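Local structure of decaprenyl diphosphate synthase (Rhodobacter capsulatus, 3MZV) at residues F216-D221 against R295-G300; L223-K228 against M247-A252; A230-N235 against D277-M282. The protein probably catalyses the magnesium-dependent condensation of isopentenyl diphosphate units onto farnesyl diphosphate, yielding a long all-trans polyprenyl diphosphate for quinone side chains. All blocks are in the same frame, centred on the assembly; numbering follows the deposited sequence.

Contact 1 (F216-D221 against R295-G300); sequences FQIVDD and RLAAIG
I218 and V219 of helix 199-224 meet A297 and A298 of helix 290-308 inside the all-helical isoprenoid synthase fold. The following residues, D220 and D221, open the second aspartate-rich motif of this family, DDxxD, which in relatives binds magnesium together with the substrate diphosphate. The two segments run nearly antiparallel, at 158°, with their axes 8.7 Å apart, a spacing consistent with alanines on the facing side. I218 divides its branches between both alanines. With CG1 beside its backbone N (chi1 -60°), the CG2 methyl lies anti to that N and presses on A298, CG2 to CB 3.6 Å. The other branch is extended, so CD1 reaches along the neighbouring helix to the methyl of A297, CD1 to CB 4.1 Å. A297 is shared: M247 SD also packs against its CB, bringing helix 247-254 to the same methyl. Y172 and I176 of helix 169-194 also touch I218, and D221 OD2 and Y172 OH share a hydrogen bond. All contacts between the two segments are apolar; V219 completes them with one of its two methyls, CG2 standing 4.0 Å from A298 CB.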
# COMPACT_ATOMS: atom_id res chain seq x y z
N PHE B 216 -2.32 12.25 21.19
CA PHE B 216 -1.97 13.09 20.08
C PHE B 216 -3.19 13.35 19.17
O PHE B 216 -3.47 14.46 18.78
CB PHE B 216 -0.86 12.34 19.31
CG PHE B 216 -0.30 13.08 18.17
CD1 PHE B 216 0.81 13.89 18.35
CD2 PHE B 216 -0.80 12.87 16.88
CE1 PHE B 216 1.40 14.54 17.25
CE2 PHE B 216 -0.23 13.53 15.78
CZ PHE B 216 0.87 14.34 15.95
N GLN B 217 -3.93 12.30 18.87
CA GLN B 217 -5.12 12.42 18.03
C GLN B 217 -6.25 13.17 18.76
O GLN B 217 -6.92 13.97 18.15
CB GLN B 217 -5.65 11.09 17.60
CG GLN B 217 -6.80 11.21 16.64
CD GLN B 217 -6.41 11.90 15.36
OE1 GLN B 217 -6.99 12.93 14.96
NE2 GLN B 217 -5.38 11.38 14.74
N ILE B 218 -6.48 12.86 20.03
CA ILE B 218 -7.49 13.60 20.78
C ILE B 218 -7.20 15.08 20.80
O ILE B 218 -8.11 15.90 20.59
CB ILE B 218 -7.67 13.06 22.25
CG1 ILE B 218 -8.10 11.60 22.23
CG2 ILE B 218 -8.71 13.97 22.99
CD1 ILE B 218 -8.21 10.85 23.62
N VAL B 219 -5.93 15.46 20.96
CA VAL B 219 -5.55 16.88 20.90
C VAL B 219 -5.92 17.50 19.53
O VAL B 219 -6.51 18.53 19.46
CB VAL B 219 -4.04 17.13 21.20
CG1 VAL B 219 -3.59 18.55 20.76
CG2 VAL B 219 -3.77 16.97 22.70
N ASP B 220 -5.61 16.82 18.46
CA ASP B 220 -6.00 17.32 17.14
C ASP B 220 -7.51 17.45 16.98
O ASP B 220 -8.01 18.48 16.48
CB ASP B 220 -5.46 16.39 16.10
CG ASP B 220 -4.01 16.69 15.75
OD1 ASP B 220 -3.54 17.79 16.12
OD2 ASP B 220 -3.40 15.83 15.09
N ASP B 221 -8.23 16.44 17.46
CA ASP B 221 -9.71 16.46 17.36
C ASP B 221 -10.31 17.59 18.19
O ASP B 221 -11.28 18.22 17.78
CB ASP B 221 -10.33 15.12 17.75
CG ASP B 221 -9.86 13.96 16.86
OD1 ASP B 221 -9.27 14.19 15.80
OD2 ASP B 221 -10.10 12.81 17.24
N ARG B 295 -10.62 17.55 26.47
CA ARG B 295 -9.33 17.99 27.02
C ARG B 295 -8.87 17.03 28.12
O ARG B 295 -7.73 16.56 28.12
CB ARG B 295 -9.43 19.41 27.54
CG ARG B 295 -8.09 20.02 27.85
CD ARG B 295 -8.27 21.37 28.46
NE ARG B 295 -8.43 21.27 29.91
CZ ARG B 295 -7.43 21.12 30.78
NH1 ARG B 295 -7.71 21.06 32.07
NH2 ARG B 295 -6.16 21.05 30.39
N LEU B 296 -9.75 16.75 29.08
CA LEU B 296 -9.45 15.78 30.12
C LEU B 296 -9.06 14.40 29.60
O LEU B 296 -8.17 13.79 30.14
CB LEU B 296 -10.64 15.61 31.10
CG LEU B 296 -10.99 16.80 31.99
CD1 LEU B 296 -12.13 16.38 32.95
CD2 LEU B 296 -9.82 17.27 32.74
N ALA B 297 -9.73 13.90 28.56
CA ALA B 297 -9.42 12.58 28.00
C ALA B 297 -7.98 12.60 27.49
O ALA B 297 -7.18 11.70 27.78
CB ALA B 297 -10.38 12.22 26.85
N ALA B 298 -7.64 13.67 26.77
CA ALA B 298 -6.26 13.83 26.24
C ALA B 298 -5.19 13.88 27.34
O ALA B 298 -4.18 13.18 27.24
CB ALA B 298 -6.19 15.09 25.34
N ILE B 299 -5.38 14.72 28.36
CA ILE B 299 -4.37 14.84 29.38
C ILE B 299 -4.32 13.56 30.25
O ILE B 299 -3.25 13.15 30.71
CB ILE B 299 -4.44 16.15 30.17
CG1 ILE B 299 -5.67 16.17 31.08
CG2 ILE B 299 -4.40 17.38 29.22
CD1 ILE B 299 -5.74 17.42 31.98
N GLY B 300 -5.45 12.86 30.35
CA GLY B 300 -5.52 11.55 31.02
C GLY B 300 -4.65 10.51 30.33
O GLY B 300 -3.90 9.76 30.98

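Contact 2 (L223-K228 against M247-A252); sequences LDYGGK and MPVIKA
Y225 lays its ring obliquely against P248 and V249, and these three buried side chains make the whole of the packed zone between the segments. The proline meets the inner part of the ring, its CG lying 4.1 Å from Y225 CD2. Further out the valine takes over: V249 CG2 stands 3.8 Å from Y225 CZ and comes closer still to the hydroxyl, 3.4 Å from Y225 OH. That methyl is the branch beside the valine's own backbone N, CG1 being anti to it (chi1 180°). On the tyrosine, CG sits beside the backbone N and anti to the carbonyl carbon (chi1 -75°), which swings the ring off the chain toward the start of helix 247-254. M285 of helix 277-287 touches all three residues, and L278 of that helix adds to the cover of the tyrosine. The backbone turns here through a Schellman motif that ends helix 199-224 just after the DDxxD sequence, with G226 as the C-prime residue at phi 83°; its N is bonded to L223 O at 3.1 Å. Beyond the glycines the packing gives way to charge. K228 lies exposed to solvent, with NZ in a salt bridge to E292, and on the other segment the partly exposed K251 sends NZ to E169. D224, also partly exposed, accepts a hydrogen bond at OD2 from the backbone N of D239.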
# COMPACT_ATOMS: atom_id res chain seq x y z
N LEU B 223 -8.69 20.48 19.03
CA LEU B 223 -8.30 21.73 18.42
C LEU B 223 -9.13 21.99 17.15
O LEU B 223 -9.38 23.14 16.79
CB LEU B 223 -6.81 21.72 18.11
CG LEU B 223 -5.81 21.76 19.27
CD1 LEU B 223 -4.39 21.50 18.70
CD2 LEU B 223 -5.83 23.06 20.08
N ASP B 224 -9.61 20.93 16.52
CA ASP B 224 -10.45 21.09 15.34
C ASP B 224 -11.77 21.85 15.63
O ASP B 224 -12.32 22.48 14.72
CB ASP B 224 -10.79 19.76 14.75
CG ASP B 224 -10.89 19.81 13.23
OD1 ASP B 224 -9.82 19.96 12.61
OD2 ASP B 224 -12.01 19.73 12.68
N TYR B 225 -12.25 21.79 16.87
CA TYR B 225 -13.45 22.53 17.32
C TYR B 225 -13.17 23.73 18.21
O TYR B 225 -14.03 24.19 19.00
CB TYR B 225 -14.43 21.59 17.99
CG TYR B 225 -15.16 20.70 17.04
CD1 TYR B 225 -16.27 21.17 16.37
CD2 TYR B 225 -14.77 19.37 16.82
CE1 TYR B 225 -16.98 20.35 15.51
CE2 TYR B 225 -15.46 18.57 15.95
CZ TYR B 225 -16.57 19.07 15.29
OH TYR B 225 -17.28 18.29 14.43
N GLY B 226 -11.97 24.28 18.06
CA GLY B 226 -11.57 25.51 18.76
C GLY B 226 -11.06 25.32 20.19
O GLY B 226 -10.98 26.29 20.94
N GLY B 227 -10.73 24.09 20.58
CA GLY B 227 -10.21 23.85 21.93
C GLY B 227 -11.25 24.06 23.03
O GLY B 227 -12.44 24.26 22.74
N LYS B 228 -10.80 24.02 24.28
CA LYS B 228 -11.67 24.19 25.45
C LYS B 228 -12.58 25.42 25.32
O LYS B 228 -13.76 25.36 25.64
CB LYS B 228 -10.82 24.30 26.73
CG LYS B 228 -11.59 24.51 28.03
CD LYS B 228 -11.04 25.72 28.82
CE LYS B 228 -11.46 25.74 30.30
NZ LYS B 228 -10.70 24.73 31.12
N MET B 247 -14.75 12.57 19.57
CA MET B 247 -15.15 12.68 20.96
C MET B 247 -16.07 13.87 21.30
O MET B 247 -17.09 13.67 21.96
CB MET B 247 -13.93 12.63 21.90
CG MET B 247 -14.25 12.39 23.31
SD MET B 247 -12.77 12.14 24.43
CE MET B 247 -12.75 10.31 24.42
N PRO B 248 -15.73 15.11 20.89
CA PRO B 248 -16.54 16.26 21.35
C PRO B 248 -17.96 16.19 20.77
O PRO B 248 -18.92 16.64 21.38
CB PRO B 248 -15.81 17.47 20.79
CG PRO B 248 -14.58 16.95 20.17
CD PRO B 248 -14.52 15.54 20.18
N VAL B 249 -18.09 15.60 19.58
CA VAL B 249 -19.42 15.38 19.00
C VAL B 249 -20.13 14.26 19.68
O VAL B 249 -21.27 14.40 20.06
CB VAL B 249 -19.38 15.11 17.49
CG1 VAL B 249 -20.81 14.88 16.91
CG2 VAL B 249 -18.66 16.25 16.77
N ILE B 250 -19.47 13.09 19.79
CA ILE B 250 -20.10 11.91 20.42
C ILE B 250 -20.66 12.26 21.82
O ILE B 250 -21.77 11.88 22.18
CB ILE B 250 -19.06 10.78 20.55
CG1 ILE B 250 -18.68 10.26 19.18
CG2 ILE B 250 -19.59 9.66 21.46
CD1 ILE B 250 -17.33 9.44 19.21
N LYS B 251 -19.85 12.94 22.62
CA LYS B 251 -20.27 13.30 23.98
C LYS B 251 -21.47 14.26 23.96
O LYS B 251 -22.34 14.14 24.79
CB LYS B 251 -19.12 13.95 24.74
CG LYS B 251 -18.06 12.96 25.21
CD LYS B 251 -17.00 13.66 26.04
CE LYS B 251 -15.89 12.71 26.53
NZ LYS B 251 -16.41 11.71 27.50
N ALA B 252 -21.54 15.18 23.01
CA ALA B 252 -22.67 16.13 22.96
C ALA B 252 -23.93 15.37 22.48
O ALA B 252 -25.03 15.59 22.99
CB ALA B 252 -22.31 17.33 22.06

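Contact 3 (A230-N235 against D277-M282); sequences AEIGKN and DLEHAM
I232 reaches from the loop 230-235 to the side of helix 277-287, where L278 and E279 receive it. Its CB points toward the helix, and the two branches then part. CG1 leaves anti to the backbone N (chi1 -151°, well short of a full trans value) and heads for L278, whose CD2 lies 4.3 Å from it. CG2 is left between the backbone N and the carbonyl carbon and takes no part in the touch. The chain runs on extended at chi2, which sets the CD1 methyl before the carboxylate of E279: CD1 is 3.4 Å from OE2 and 4.0 Å from E279 CD. The two side chains cross there obliquely. The glutamate comes to meet the methyl by bending at chi2 (86°), which brings its carboxylate nearer the loop than the start of the side chain would suggest. At the other end of the segments A230 faces M282, CB to CB 4.2 Å, and here the backbones draw closest. M282 extends beyond CG, and its CE methyl rests against Y225 O, just beyond the end of helix 199-224. The contact thus joins the connection that follows the DDxxD motif to the first turns of helix 277-287; F240 touches the same helix at L278 and A281. I232 and E279 are exposed, while L278 and M282 are buried. With no polar bond between the segments, the join rests mostly on dispersion, and the charged atom drawn into it, E279 OE2, lies against a methyl that cannot offset its charge, a task probably left to water.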
# COMPACT_ATOMS: atom_id res chain seq x y z
N ALA B 230 -13.76 26.82 22.73
CA ALA B 230 -14.66 26.76 21.57
C ALA B 230 -14.51 28.01 20.71
O ALA B 230 -15.51 28.66 20.39
CB ALA B 230 -16.14 26.58 22.04
N GLU B 231 -13.28 28.35 20.33
CA GLU B 231 -13.04 29.56 19.55
C GLU B 231 -12.77 29.24 18.07
O GLU B 231 -11.95 28.38 17.75
CB GLU B 231 -11.97 30.49 20.17
CG GLU B 231 -10.68 29.85 20.72
CD GLU B 231 -9.97 30.74 21.76
OE1 GLU B 231 -9.26 30.19 22.63
OE2 GLU B 231 -10.12 31.99 21.72
N ILE B 232 -13.49 29.91 17.19
CA ILE B 232 -13.32 29.68 15.75
C ILE B 232 -12.02 30.36 15.27
O ILE B 232 -11.70 31.48 15.70
CB ILE B 232 -14.59 30.12 14.94
CG1 ILE B 232 -14.73 29.27 13.67
CG2 ILE B 232 -14.57 31.62 14.60
CD1 ILE B 232 -15.70 29.85 12.63
N GLY B 233 -11.26 29.66 14.42
CA GLY B 233 -10.03 30.19 13.81
C GLY B 233 -9.67 29.50 12.50
O GLY B 233 -10.51 28.82 11.88
N LYS B 234 -8.42 29.67 12.08
CA LYS B 234 -7.89 29.04 10.86
C LYS B 234 -8.11 27.51 10.79
O LYS B 234 -8.73 27.00 9.83
CB LYS B 234 -6.39 29.35 10.68
CG LYS B 234 -5.51 29.21 11.96
CD LYS B 234 -4.02 29.51 11.69
CE LYS B 234 -3.74 31.01 11.59
NZ LYS B 234 -3.24 31.58 12.87
N ASN B 235 -7.64 26.77 11.79
CA ASN B 235 -7.56 25.32 11.66
C ASN B 235 -8.82 24.61 12.17
O ASN B 235 -8.71 23.45 12.57
CB ASN B 235 -6.31 24.73 12.38
CG ASN B 235 -5.03 25.57 12.21
OD1 ASN B 235 -4.21 25.29 11.33
ND2 ASN B 235 -4.84 26.57 13.08
N ASP B 277 -23.68 26.87 11.44
CA ASP B 277 -23.87 25.56 12.04
C ASP B 277 -22.65 25.04 12.83
O ASP B 277 -22.80 24.45 13.91
CB ASP B 277 -24.33 24.54 11.01
CG ASP B 277 -25.81 24.62 10.74
OD1 ASP B 277 -26.56 25.21 11.55
OD2 ASP B 277 -26.24 24.02 9.74
N LEU B 278 -21.43 25.28 12.35
CA LEU B 278 -20.27 24.98 13.19
C LEU B 278 -20.32 25.69 14.55
O LEU B 278 -20.04 25.07 15.59
CB LEU B 278 -18.94 25.30 12.47
CG LEU B 278 -17.65 25.16 13.29
CD1 LEU B 278 -17.45 23.73 13.82
CD2 LEU B 278 -16.43 25.56 12.42
N GLU B 279 -20.64 26.96 14.54
CA GLU B 279 -20.71 27.73 15.79
C GLU B 279 -21.84 27.23 16.67
O GLU B 279 -21.68 27.15 17.88
CB GLU B 279 -20.82 29.21 15.53
CG GLU B 279 -19.57 29.76 14.75
CD GLU B 279 -19.66 29.65 13.20
OE1 GLU B 279 -20.33 28.75 12.63
OE2 GLU B 279 -19.02 30.50 12.54
N HIS B 280 -22.96 26.84 16.06
CA HIS B 280 -24.06 26.24 16.82
C HIS B 280 -23.59 24.95 17.45
O HIS B 280 -23.93 24.68 18.59
CB HIS B 280 -25.28 25.95 15.94
CG HIS B 280 -25.99 27.19 15.48
ND1 HIS B 280 -26.43 28.16 16.34
CD2 HIS B 280 -26.38 27.58 14.24
CE1 HIS B 280 -27.02 29.12 15.66
NE2 HIS B 280 -27.02 28.79 14.38
N ALA B 281 -22.81 24.15 16.73
CA ALA B 281 -22.34 22.87 17.27
C ALA B 281 -21.43 23.13 18.46
O ALA B 281 -21.53 22.47 19.51
CB ALA B 281 -21.61 22.05 16.18
N MET B 282 -20.52 24.08 18.29
CA MET B 282 -19.60 24.48 19.36
C MET B 282 -20.38 24.96 20.60
O MET B 282 -20.00 24.66 21.72
CB MET B 282 -18.63 25.60 18.86
CG MET B 282 -17.50 25.06 17.94
SD MET B 282 -16.68 26.39 16.92
CE MET B 282 -15.59 25.34 16.07

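Overall arrangement
Contacts 1 and 2 are buried and both use helix 199-224, first through its body and then through the turn that ends it; they touch where R295 CD packs on K228 CB. Contact 3 lies farther from the centre of the chain and is only partly buried. It joins contact 2 through Y225, whose CD1 packs on L278 CD1, and through a probable hydrogen bond between E231 N and G226 O. Contacts 1 and 3 do not touch, although their second segments lie on consecutive helices. The chemistry shifts outward: methyls between antiparallel helices in contact 1, an aromatic ring on proline and valine in contact 2, and in contact 3 aliphatic groups bordered by a carboxylate.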